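Local coordinates for ferric vibriobactin ABC transporter, periplasmic ferric vibriobactin-binding protein (Vibrio cholerae, PDB 3R5T) that binds the iron-loaded siderophore vibriobactin in the periplasm and probably delivers it to an ABC transporter for iron uptake, at residues R7-A12 with P112-D117; H171-V176 with I217-L222; E228-I233 with L252-R257. One frame throughout, in Å; residues are numbered along the deposited sequence. Where two conformers were deposited one is given.

Overall arrangement
Interaction 1 comes first along the chain, then interaction 2, then interaction 3. Interaction 1 lies at the outer edge of the parallel sheet that ends in strand 113-116. Interactions 2 and 3 both lie on the mixed sheet: interaction 2 joins the end of strand 214-217 and the loop after it to the loop between strands 165-169 and 177-180, and interaction 3 sets helix 253-256 against strand 229-233. Their centres are about 16 Å apart, and the backbone O of L222 packs against the L252 side chain. Interaction 1 is about 36 Å and 39 Å from them, centre to centre. The two sheets mark two lobes, with ferric vibriobactin between them, as in other solute-binding proteins of this family. Of the three, interaction 2 touches the siderophore.

Interaction 1. Residues R7-A12 with P112-D117; sequences RTFQNA and PTILVD. With EDO (1,2-ethanediol), chain E; MOH (methanol), chain D.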
loop_
_atom_site.group_PDB
_atom_site.type_symbol
_atom_site.label_atom_id
_atom_site.label_comp_id
_atom_site.label_asym_id
_atom_site.label_seq_id
_atom_site.Cartn_x
_atom_site.Cartn_y
_atom_site.Cartn_z
ATOM N N ARG A 7 19.280 -16.466 -10.835
ATOM C CA ARG A 7 19.386 -16.110 -9.429
ATOM C C ARG A 7 18.213 -16.711 -8.664
ATOM O O ARG A 7 17.173 -17.051 -9.250
ATOM C CB ARG A 7 19.435 -14.591 -9.240
ATOM C CG ARG A 7 18.202 -13.869 -9.743
ATOM C CD ARG A 7 18.301 -12.357 -9.551
ATOM N NE ARG A 7 19.420 -11.765 -10.279
ATOM C CZ ARG A 7 19.737 -10.471 -10.239
ATOM N NH1 ARG A 7 19.014 -9.626 -9.499
ATOM N NH2 ARG A 7 20.780 -10.014 -10.923
ATOM N N THR A 8 18.388 -16.849 -7.359
ATOM C CA THR A 8 17.377 -17.423 -6.488
ATOM C C THR A 8 16.690 -16.312 -5.723
ATOM O O THR A 8 17.338 -15.408 -5.210
ATOM C CB THR A 8 18.002 -18.389 -5.478
ATOM O OG1 THR A 8 18.532 -19.522 -6.171
ATOM C CG2 THR A 8 16.967 -18.850 -4.455
ATOM N N PHE A 9 15.365 -16.386 -5.683
ATOM C CA PHE A 9 14.537 -15.441 -4.954
ATOM C C PHE A 9 13.912 -16.156 -3.761
ATOM O O PHE A 9 13.326 -17.245 -3.917
ATOM C CB PHE A 9 13.435 -14.891 -5.874
ATOM C CG PHE A 9 12.556 -13.863 -5.214
ATOM C CD1 PHE A 9 12.918 -12.522 -5.217
ATOM C CD2 PHE A 9 11.379 -14.243 -4.573
ATOM C CE1 PHE A 9 12.105 -11.570 -4.604
ATOM C CE2 PHE A 9 10.576 -13.301 -3.954
ATOM C CZ PHE A 9 10.945 -11.958 -3.961
ATOM N N GLN A 10 14.014 -15.546 -2.585
ATOM C CA GLN A 10 13.401 -16.087 -1.383
ATOM C C GLN A 10 11.966 -15.601 -1.229
ATOM O O GLN A 10 11.707 -14.404 -1.053
ATOM C CB GLN A 10 14.235 -15.734 -0.147
ATOM C CG GLN A 10 15.614 -16.402 -0.133
ATOM C CD GLN A 10 16.460 -15.979 1.051
ATOM O OE1 GLN A 10 16.472 -14.807 1.434
ATOM N NE2 GLN A 10 17.186 -16.931 1.634
ATOM N N ASN A 11 11.030 -16.546 -1.329
ATOM C CA ASN A 11 9.596 -16.263 -1.228
ATOM C C ASN A 11 9.139 -16.109 0.212
ATOM O O ASN A 11 9.789 -16.602 1.138
ATOM C CB ASN A 11 8.801 -17.381 -1.906
ATOM C CG ASN A 11 9.085 -17.479 -3.390
ATOM O OD1 ASN A 11 9.025 -16.482 -4.109
ATOM N ND2 ASN A 11 9.412 -18.674 -3.854
ATOM N N ALA A 12 8.013 -15.423 0.406
ATOM C CA ALA A 12 7.525 -15.127 1.750
ATOM C C ALA A 12 7.117 -16.364 2.538
ATOM O O ALA A 12 6.951 -16.281 3.749
ATOM C CB ALA A 12 6.370 -14.122 1.704
ATOM N N PRO A 112 8.383 -18.892 -13.909
ATOM C CA PRO A 112 8.891 -18.686 -12.549
ATOM C C PRO A 112 7.934 -17.795 -11.771
ATOM O O PRO A 112 7.579 -16.708 -12.231
ATOM C CB PRO A 112 10.224 -17.972 -12.778
ATOM C CG PRO A 112 10.684 -18.494 -14.129
ATOM C CD PRO A 112 9.408 -18.616 -14.937
ATOM N N THR A 113 7.511 -18.258 -10.603
ATOM C CA THR A 113 6.495 -17.574 -9.810
ATOM C C THR A 113 7.055 -17.232 -8.433
ATOM O O THR A 113 7.599 -18.098 -7.750
ATOM C CB THR A 113 5.235 -18.466 -9.702
ATOM O OG1 THR A 113 4.719 -18.678 -11.016
ATOM C CG2 THR A 113 4.147 -17.816 -8.858
ATOM N N ILE A 114 6.935 -15.963 -8.050
ATOM C CA ILE A 114 7.436 -15.496 -6.757
ATOM C C ILE A 114 6.311 -14.976 -5.862
ATOM O O ILE A 114 5.248 -14.560 -6.346
ATOM C CB ILE A 114 8.556 -14.440 -6.915
ATOM C CG1 ILE A 114 8.025 -13.140 -7.564
ATOM C CG2 ILE A 114 9.747 -15.060 -7.665
ATOM C CD1 ILE A 114 9.031 -11.969 -7.481
ATOM N N LEU A 115 6.562 -15.017 -4.557
ATOM C CA LEU A 115 5.555 -14.713 -3.545
ATOM C C LEU A 115 6.122 -13.690 -2.551
ATOM O O LEU A 115 7.154 -13.936 -1.908
ATOM C CB LEU A 115 5.179 -16.011 -2.828
ATOM C CG LEU A 115 4.242 -15.974 -1.628
ATOM C CD1 LEU A 115 2.870 -15.452 -2.030
ATOM C CD2 LEU A 115 4.133 -17.342 -0.978
ATOM N N VAL A 116 5.432 -12.550 -2.438
ATOM C CA VAL A 116 5.844 -11.437 -1.591
ATOM C C VAL A 116 4.693 -11.037 -0.675
ATOM O O VAL A 116 3.518 -11.229 -0.994
ATOM C CB VAL A 116 6.301 -10.210 -2.432
ATOM C CG1 VAL A 116 7.527 -10.575 -3.267
ATOM C CG2 VAL A 116 5.161 -9.696 -3.326
ATOM N N ASP A 117 5.036 -10.508 0.491
ATOM C CA ASP A 117 4.040 -10.023 1.430
ATOM C C ASP A 117 4.181 -8.515 1.537
ATOM O O ASP A 117 5.200 -8.009 2.023
ATOM C CB ASP A 117 4.234 -10.687 2.789
ATOM C CG ASP A 117 3.116 -10.359 3.768
ATOM O OD1 ASP A 117 2.236 -9.534 3.432
ATOM O OD2 ASP A 117 3.136 -10.942 4.871
HETATM C C1 EDO E . 16.382 -11.790 -3.792
HETATM O O1 EDO E . 16.652 -12.551 -4.984
HETATM C C2 EDO E . 15.423 -12.556 -2.876
HETATM O O2 EDO E . 16.086 -13.658 -2.252
HETATM C C MOH D . 7.899 -11.296 1.744
HETATM O O MOH D . 7.745 -10.117 0.959
#
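L115 is held by A12 and N11 through both of its backbone polar groups. A12 N gives a hydrogen bond of 2.9 Å to L115 O. L115 N gives one of 2.9 Å to the side-chain OD1 of N11, with an N-H...O angle of 154°. That N-H comes from above the amide plane of N11, not along a lone pair. N11 CA also lies 3.4 Å from L115 O, as a CA-H...O contact. At the other end of the N11 amide, ND2 bonds to T17 OG1 and S15 OG; bonds at both ends help fix its rotation. The methyl of A12 reaches L115 more loosely, CB to CG at 4.4 Å.

Strands 7-10 and 16-19 form a beta hairpin. It sits beside strand 113-116, an outermost strand of the parallel sheet. I114 pairs with strand 89-93 on the inner side. L115 instead spends its N-H and C=O on residues that follow strand 7-10.

F9 is the main apolar piece. Its CG is anti to the backbone N (chi1 -178°), and the ring reaches out to I114 and V116. I114 CD1 stands over one ring face as a CH-pi contact, 4.1 Å from the centroid and 14° off the normal. I114 CG2 touches F9 CD2 at 3.6 Å. V116 CG1 meets F9 CZ at the ring edge, 3.8 Å away. Q129 and A133 of helix 123-134 also pack on F9.

Two small molecules, probably from the crystallisation liquor, bind nearby. Ethanediol bonds to T8 O and Q10 N and lies obliquely against the F9 ring. Methanol accepts a bond from D117 N, N to O 2.8 Å, and rests against the A12 methyl.

Interaction 2. Residues H171-V176 with I217-L222; sequences HGPGVV and IHYEHL. With VBN ((4S,5R)-N-{3-[(2,3-dihydroxybenzoyl)amino]propyl}-2-(2,3-dihydroxyphenyl)-N-[3-({[(4S,5R)-2-(2,3-dihydroxyphenyl)-5-met hyl-4,5-dihydro-1,3-oxazol-4-yl]carbonyl}amino)propyl]-5-methyl-4,5-dihydro-1,3-oxazole-4-carboxamide), chain B.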
loop_
_atom_site.group_PDB
_atom_site.type_symbol
_atom_site.label_atom_id
_atom_site.label_comp_id
_atom_site.label_asym_id
_atom_site.label_seq_id
_atom_site.Cartn_x
_atom_site.Cartn_y
_atom_site.Cartn_z
ATOM N N HIS A 171 -15.719 1.859 8.795
ATOM C CA HIS A 171 -16.926 1.332 8.161
ATOM C C HIS A 171 -18.175 1.504 9.003
ATOM O O HIS A 171 -19.218 0.988 8.642
ATOM C CB HIS A 171 -16.753 -0.135 7.789
ATOM C CG HIS A 171 -15.655 -0.364 6.807
ATOM N ND1 HIS A 171 -15.766 -0.024 5.477
ATOM C CD2 HIS A 171 -14.407 -0.856 6.969
ATOM C CE1 HIS A 171 -14.633 -0.308 4.858
ATOM N NE2 HIS A 171 -13.793 -0.814 5.741
ATOM N N GLY A 172 -18.066 2.206 10.124
ATOM C CA GLY A 172 -19.222 2.542 10.936
ATOM C C GLY A 172 -19.615 1.510 11.973
ATOM O O GLY A 172 -18.951 0.492 12.131
ATOM N N PRO A 173 -20.726 1.767 12.676
ATOM C CA PRO A 173 -21.200 0.893 13.757
ATOM C C PRO A 173 -21.558 -0.513 13.281
ATOM O O PRO A 173 -21.946 -0.702 12.126
ATOM C CB PRO A 173 -22.492 1.570 14.246
ATOM C CG PRO A 173 -22.647 2.831 13.491
ATOM C CD PRO A 173 -21.596 2.938 12.443
ATOM N N GLY A 174 -21.438 -1.482 14.181
ATOM C CA GLY A 174 -21.945 -2.824 13.939
ATOM C C GLY A 174 -21.151 -3.608 12.914
ATOM O O GLY A 174 -21.597 -4.657 12.442
ATOM N N VAL A 175 -19.973 -3.100 12.573
ATOM C CA VAL A 175 -19.096 -3.707 11.572
ATOM C C VAL A 175 -17.679 -3.728 12.125
ATOM O O VAL A 175 -17.309 -2.852 12.909
ATOM C CB VAL A 175 -19.099 -2.882 10.260
ATOM C CG1 VAL A 175 -18.047 -3.394 9.270
ATOM C CG2 VAL A 175 -20.483 -2.910 9.630
ATOM N N VAL A 176 -16.891 -4.708 11.700
ATOM C CA VAL A 176 -15.490 -4.733 12.075
ATOM C C VAL A 176 -14.787 -3.585 11.356
ATOM O O VAL A 176 -14.903 -3.437 10.142
ATOM C CB VAL A 176 -14.837 -6.094 11.718
ATOM C CG1 VAL A 176 -13.305 -5.984 11.732
ATOM C CG2 VAL A 176 -15.337 -7.174 12.675
ATOM N N ILE A 217 -10.765 -4.890 14.205
ATOM C CA ILE A 217 -11.283 -4.764 15.566
ATOM C C ILE A 217 -12.813 -4.585 15.590
ATOM O O ILE A 217 -13.389 -4.029 14.656
ATOM C CB ILE A 217 -10.617 -3.558 16.303
ATOM C CG1 ILE A 217 -11.037 -2.239 15.642
ATOM C CG2 ILE A 217 -9.084 -3.708 16.341
ATOM C CD1 ILE A 217 -10.562 -0.996 16.359
ATOM N N HIS A 218 -13.462 -5.027 16.669
ATOM C CA HIS A 218 -14.858 -4.662 16.882
ATOM C C HIS A 218 -14.965 -3.142 16.926
ATOM O O HIS A 218 -14.063 -2.453 17.434
ATOM C CB HIS A 218 -15.413 -5.252 18.172
ATOM C CG HIS A 218 -15.500 -6.745 18.173
ATOM N ND1 HIS A 218 -15.639 -7.476 19.332
ATOM C CD2 HIS A 218 -15.468 -7.644 17.163
ATOM C CE1 HIS A 218 -15.693 -8.763 19.037
ATOM N NE2 HIS A 218 -15.586 -8.892 17.728
ATOM N N TYR A 219 -16.069 -2.638 16.382
ATOM C CA TYR A 219 -16.344 -1.213 16.286
ATOM C C TYR A 219 -16.115 -0.464 17.595
ATOM O O TYR A 219 -15.525 0.616 17.594
ATOM C CB TYR A 219 -17.792 -1.025 15.852
ATOM C CG TYR A 219 -18.312 0.391 15.930
ATOM C CD1 TYR A 219 -19.256 0.745 16.886
ATOM C CD2 TYR A 219 -17.865 1.371 15.056
ATOM C CE1 TYR A 219 -19.762 2.024 16.958
ATOM C CE2 TYR A 219 -18.355 2.669 15.127
ATOM C CZ TYR A 219 -19.293 2.986 16.090
ATOM O OH TYR A 219 -19.812 4.250 16.168
ATOM N N GLU A 220 -16.592 -1.037 18.695
ATOM C CA GLU A 220 -16.514 -0.378 20.005
ATOM C C GLU A 220 -15.097 0.047 20.386
ATOM O O GLU A 220 -14.910 1.026 21.114
ATOM C CB GLU A 220 -17.081 -1.267 21.125
ATOM C CG GLU A 220 -18.587 -1.403 21.113
ATOM C CD GLU A 220 -19.078 -2.122 19.882
ATOM O OE1 GLU A 220 -18.390 -3.077 19.450
ATOM O OE2 GLU A 220 -20.143 -1.727 19.352
ATOM N N HIS A 221 -14.093 -0.695 19.932
ATOM C CA HIS A 221 -12.713 -0.347 20.282
ATOM C C HIS A 221 -12.269 1.008 19.730
ATOM O O HIS A 221 -11.309 1.596 20.245
ATOM C CB HIS A 221 -11.727 -1.437 19.850
ATOM C CG HIS A 221 -11.830 -2.705 20.644
ATOM N ND1 HIS A 221 -11.585 -2.764 21.999
ATOM C CD2 HIS A 221 -12.132 -3.969 20.262
ATOM C CE1 HIS A 221 -11.742 -4.007 22.421
ATOM N NE2 HIS A 221 -12.075 -4.759 21.385
ATOM N N LEU A 222 -12.920 1.481 18.668
ATOM C CA LEU A 222 -12.611 2.810 18.139
ATOM C C LEU A 222 -12.735 3.888 19.204
ATOM O O LEU A 222 -11.989 4.875 19.188
ATOM C CB LEU A 222 -13.516 3.167 16.952
ATOM C CG LEU A 222 -13.294 2.442 15.618
ATOM C CD1 LEU A 222 -14.340 2.914 14.627
ATOM C CD2 LEU A 222 -11.877 2.676 15.073
HETATM C C VBN B . -12.436 -6.249 2.758
HETATM N N VBN B . -10.339 -7.306 1.806
HETATM O O VBN B . -12.216 -6.646 3.853
HETATM C CA VBN B . -11.666 -6.773 1.553
HETATM C CB VBN B . -12.354 -7.993 0.833
HETATM C CAB VBN B . -10.562 -0.606 -3.474
HETATM O OAC VBN B . -11.258 -2.067 6.174
HETATM O OAD VBN B . -12.984 -4.220 -2.038
HETATM O OAF VBN B . -7.057 -4.902 2.928
HETATM O OAG VBN B . -6.156 -9.319 4.231
HETATM O OAH VBN B . -7.266 -6.888 0.635
HETATM O OAI VBN B . -9.677 -4.774 3.377
HETATM O OAJ VBN B . -8.102 -7.712 3.216
HETATM O OAK VBN B . -9.226 -5.041 0.289
HETATM C CAL VBN B . -7.115 -2.301 5.616
HETATM C CAM VBN B . -8.578 -11.787 2.843
HETATM C CAN VBN B . -6.652 -5.812 -2.870
HETATM C CAO VBN B . -6.599 -3.208 4.629
HETATM C CAP VBN B . -7.418 -11.256 3.475
HETATM C CAQ VBN B . -6.464 -6.494 -1.623
HETATM C CAR VBN B . -8.533 -2.226 5.871
HETATM C CAS VBN B . -9.579 -10.936 2.353
HETATM C CAT VBN B . -7.727 -4.902 -3.042
HETATM C CAU VBN B . -14.200 -3.896 4.467
HETATM C CAV VBN B . -14.925 -3.798 1.052
HETATM C CAW VBN B . -13.112 -4.085 5.537
HETATM C CAX VBN B . -15.055 -3.152 -0.347
HETATM C CAY VBN B . -14.507 -5.127 3.611
HETATM C CAZ VBN B . -13.905 -4.945 1.141
HETATM N NBB VBN B . -11.725 -4.034 5.079
HETATM N NBC VBN B . -13.819 -2.467 -0.721
HETATM N NBD VBN B . -10.370 -3.113 -1.060
HETATM O OBF VBN B . -9.856 -3.026 -3.345
HETATM C CBG VBN B . -10.865 -2.953 5.500
HETATM C CBH VBN B . -12.824 -3.129 -1.570
HETATM C CBJ VBN B . -10.559 -8.692 2.130
HETATM C CBK VBN B . -7.503 -4.034 3.900
HETATM C CBL VBN B . -7.269 -9.864 3.620
HETATM C CBM VBN B . -7.359 -6.240 -0.586
HETATM C CBN VBN B . -8.844 -3.971 4.142
HETATM C CBO VBN B . -8.230 -9.066 3.150
HETATM C CBP VBN B . -8.394 -5.362 -0.759
HETATM C CBQ VBN B . -9.378 -3.024 5.170
HETATM C CBR VBN B . -9.415 -9.614 2.473
HETATM C CBS VBN B . -8.572 -4.649 -2.028
HETATM C CBU VBN B . -10.960 -2.038 -3.164
HETATM C CBW VBN B . -9.794 -3.789 -2.180
HETATM C CBX VBN B . -11.491 -2.401 -1.689
HETATM N NBY VBN B . -13.585 -5.389 2.502
HETATM O OG1 VBN B . -11.687 -9.184 1.440
HETATM C CG2 VBN B . -12.509 -7.946 -0.679
HETATM O O HOH W 1 -21.620 -1.751 17.019
HETATM O O HOH W 2 -18.210 -4.630 15.726
#
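P173 lies flat against the ring of Y219, where two loops of the mixed sheet meet. The first loop makes a type II beta turn from G172 to V175, between strands 165-169 and 177-180. P173 and G174 are its central residues, and G174 has the positive phi (71°) of that turn. The second loop leaves strand 214-217.

The packing is tight at the ring. P173 CA stands over the centre of the Y219 ring, 3.4 Å from the centroid and 2° off the normal, a nearly ideal CH-pi contact. P173 N lies over the same face, nearer CE2, while P173 CB reaches Y219 CE1 at 3.9 Å. G172 O comes obliquely to Y219 CD2 at 3.2 Å. The Y219 CG is anti to its own backbone N (chi1 170°), which swings the ring under the turn. D246 takes a hydrogen bond with the Y219 hydroxyl and fixes that end. At the strand end V176 CA meets I217 O directly, at 3.4 Å in a CA-H...O contact.

The other side of the contact is looser and wet. One water lies between the turn and E220: it donates to E220 OE2 and accepts a weak bond from G174 N. A second water accepts from Y219 N, N to water 3.0 Å, and gives a weak bond to V175 O.

H171, at the start of the turn segment, faces the pocket instead. Its imidazole NE2 donates to the carbonyl oxygen OAC of vibriobactin at 2.9 Å, with OAC in the ring plane.

Interaction 3. Residues E228-I233 with L252-R257; sequences ETTFLI and LPSIQR
The beta-alpha-beta crossover between parallel strands 229-233 and 260-264 ends in the short helix 253-256, and that helix packs on the start of strand 229-233. S254 makes the closest approach. Its OG lies 2.7 Å from T230 OG1, a hydrogen-bonding distance, and T230 OG1 also bonds to N166. S254 OG sits between its own backbone N and carbonyl carbon (chi1 57°), which turns it to T230. S254 CA points its hydrogen at E228 O, 3.2 Å away with 148° at the H.

R257 lies alongside E228. E228 CG lies over one face of the guanidinium, toward its rim, 3.7 Å from R257 NE. The carboxylate and guanidinium planes are almost perpendicular, and E228 OE2 stays 5.1 Å from R257 NH2, so the opposite charges are near without forming a salt bridge. E228 OE1 instead takes the backbone N of R164. R257 NH1 turns back to P253 O at 3.1 Å, and R257 N meets the same oxygen from the opposite face of its plane.

Strand 229-233 runs between strands 165-169 and 260-264. Helix 237-244 packs on both L232 and I255.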
loop_
_atom_site.group_PDB
_atom_site.type_symbol
_atom_site.label_atom_id
_atom_site.label_comp_id
_atom_site.label_asym_id
_atom_site.label_seq_id
_atom_site.Cartn_x
_atom_site.Cartn_y
_atom_site.Cartn_z
ATOM N N GLU A 228 -4.514 12.394 19.258
ATOM C CA GLU A 228 -5.094 13.709 19.077
ATOM C C GLU A 228 -5.474 13.981 17.629
ATOM O O GLU A 228 -6.188 14.941 17.341
ATOM C CB GLU A 228 -4.102 14.774 19.547
ATOM C CG GLU A 228 -3.760 14.691 21.029
ATOM C CD GLU A 228 -2.461 13.943 21.346
ATOM O OE1 GLU A 228 -2.064 12.995 20.622
ATOM O OE2 GLU A 228 -1.827 14.315 22.360
ATOM N N THR A 229 -4.987 13.136 16.725
ATOM C CA THR A 229 -5.236 13.289 15.298
ATOM C C THR A 229 -5.597 11.931 14.709
ATOM O O THR A 229 -5.033 10.913 15.099
ATOM C CB THR A 229 -4.006 13.876 14.577
ATOM O OG1 THR A 229 -3.770 15.206 15.065
ATOM C CG2 THR A 229 -4.221 13.924 13.065
ATOM N N THR A 230 -6.564 11.916 13.795
ATOM C CA THR A 230 -6.946 10.696 13.099
ATOM C C THR A 230 -6.909 10.915 11.596
ATOM O O THR A 230 -7.448 11.898 11.095
ATOM C CB THR A 230 -8.381 10.243 13.475
ATOM O OG1 THR A 230 -8.408 9.805 14.838
ATOM C CG2 THR A 230 -8.855 9.089 12.549
ATOM N N PHE A 231 -6.258 9.996 10.881
ATOM C CA PHE A 231 -6.272 10.002 9.434
ATOM C C PHE A 231 -7.103 8.817 8.957
ATOM O O PHE A 231 -6.911 7.685 9.427
ATOM C CB PHE A 231 -4.847 9.890 8.889
ATOM C CG PHE A 231 -3.994 11.105 9.151
ATOM C CD1 PHE A 231 -4.119 12.221 8.344
ATOM C CD2 PHE A 231 -3.073 11.130 10.198
ATOM C CE1 PHE A 231 -3.351 13.350 8.577
ATOM C CE2 PHE A 231 -2.291 12.249 10.428
ATOM C CZ PHE A 231 -2.432 13.363 9.619
ATOM N N LEU A 232 -8.000 9.059 8.003
ATOM C CA LEU A 232 -8.866 8.002 7.479
ATOM C C LEU A 232 -8.431 7.548 6.086
ATOM O O LEU A 232 -8.362 8.347 5.145
ATOM C CB LEU A 232 -10.317 8.504 7.453
ATOM C CG LEU A 232 -10.864 8.689 8.880
ATOM C CD1 LEU A 232 -11.973 9.710 8.917
ATOM C CD2 LEU A 232 -11.344 7.358 9.460
ATOM N N ILE A 233 -8.173 6.259 5.931
ATOM C CA ILE A 233 -7.801 5.791 4.602
ATOM C C ILE A 233 -8.988 5.793 3.653
ATOM O O ILE A 233 -10.132 5.680 4.094
ATOM C CB ILE A 233 -7.097 4.410 4.619
ATOM C CG1 ILE A 233 -8.040 3.275 5.026
ATOM C CG2 ILE A 233 -5.843 4.483 5.486
ATOM C CD1 ILE A 233 -7.435 1.899 4.724
ATOM N N LEU A 252 -13.786 11.120 21.296
ATOM C CA LEU A 252 -12.427 10.838 20.845
ATOM C C LEU A 252 -11.587 12.104 20.875
ATOM O O LEU A 252 -12.046 13.171 20.480
ATOM C CB LEU A 252 -12.401 10.262 19.426
ATOM C CG LEU A 252 -12.611 8.758 19.269
ATOM C CD1 LEU A 252 -12.474 8.361 17.801
ATOM C CD2 LEU A 252 -11.633 7.981 20.123
ATOM N N PRO A 253 -10.340 11.995 21.346
ATOM C CA PRO A 253 -9.510 13.199 21.372
ATOM C C PRO A 253 -9.393 13.878 20.008
ATOM O O PRO A 253 -9.438 15.109 19.933
ATOM C CB PRO A 253 -8.147 12.678 21.847
ATOM C CG PRO A 253 -8.479 11.448 22.641
ATOM C CD PRO A 253 -9.675 10.836 21.967
ATOM N N SER A 254 -9.270 13.092 18.938
ATOM C CA SER A 254 -9.130 13.672 17.607
ATOM C C SER A 254 -10.404 14.383 17.139
ATOM O O SER A 254 -10.336 15.403 16.450
ATOM C CB SER A 254 -8.684 12.604 16.611
ATOM O OG SER A 254 -9.604 11.523 16.591
ATOM N N ILE A 255 -11.563 13.844 17.512
ATOM C CA ILE A 255 -12.843 14.500 17.237
ATOM C C ILE A 255 -13.057 15.744 18.112
ATOM O O ILE A 255 -13.488 16.787 17.626
ATOM C CB ILE A 255 -14.025 13.510 17.350
ATOM C CG1 ILE A 255 -13.972 12.514 16.190
ATOM C CG2 ILE A 255 -15.342 14.252 17.336
ATOM C CD1 ILE A 255 -15.025 11.414 16.282
ATOM N N GLN A 256 -12.729 15.646 19.396
ATOM C CA GLN A 256 -12.814 16.806 20.275
ATOM C C GLN A 256 -11.974 17.967 19.741
ATOM O O GLN A 256 -12.403 19.121 19.773
ATOM C CB GLN A 256 -12.386 16.432 21.693
ATOM C CG GLN A 256 -13.374 15.506 22.388
ATOM C CD GLN A 256 -12.887 15.048 23.751
ATOM O OE1 GLN A 256 -11.701 14.780 23.941
ATOM N NE2 GLN A 256 -13.806 14.947 24.705
ATOM N N ARG A 257 -10.789 17.657 19.226
ATOM C CA ARG A 257 -9.899 18.688 18.698
ATOM C C ARG A 257 -10.155 18.992 17.222
ATOM O O ARG A 257 -9.468 19.828 16.630
ATOM C CB ARG A 257 -8.438 18.292 18.895
ATOM C CG ARG A 257 -8.048 18.047 20.343
ATOM C CD ARG A 257 -6.681 17.380 20.429
ATOM N NE ARG A 257 -6.181 17.322 21.800
ATOM C CZ ARG A 257 -6.636 16.482 22.725
ATOM N NH1 ARG A 257 -7.612 15.633 22.429
ATOM N NH2 ARG A 257 -6.121 16.495 23.946
#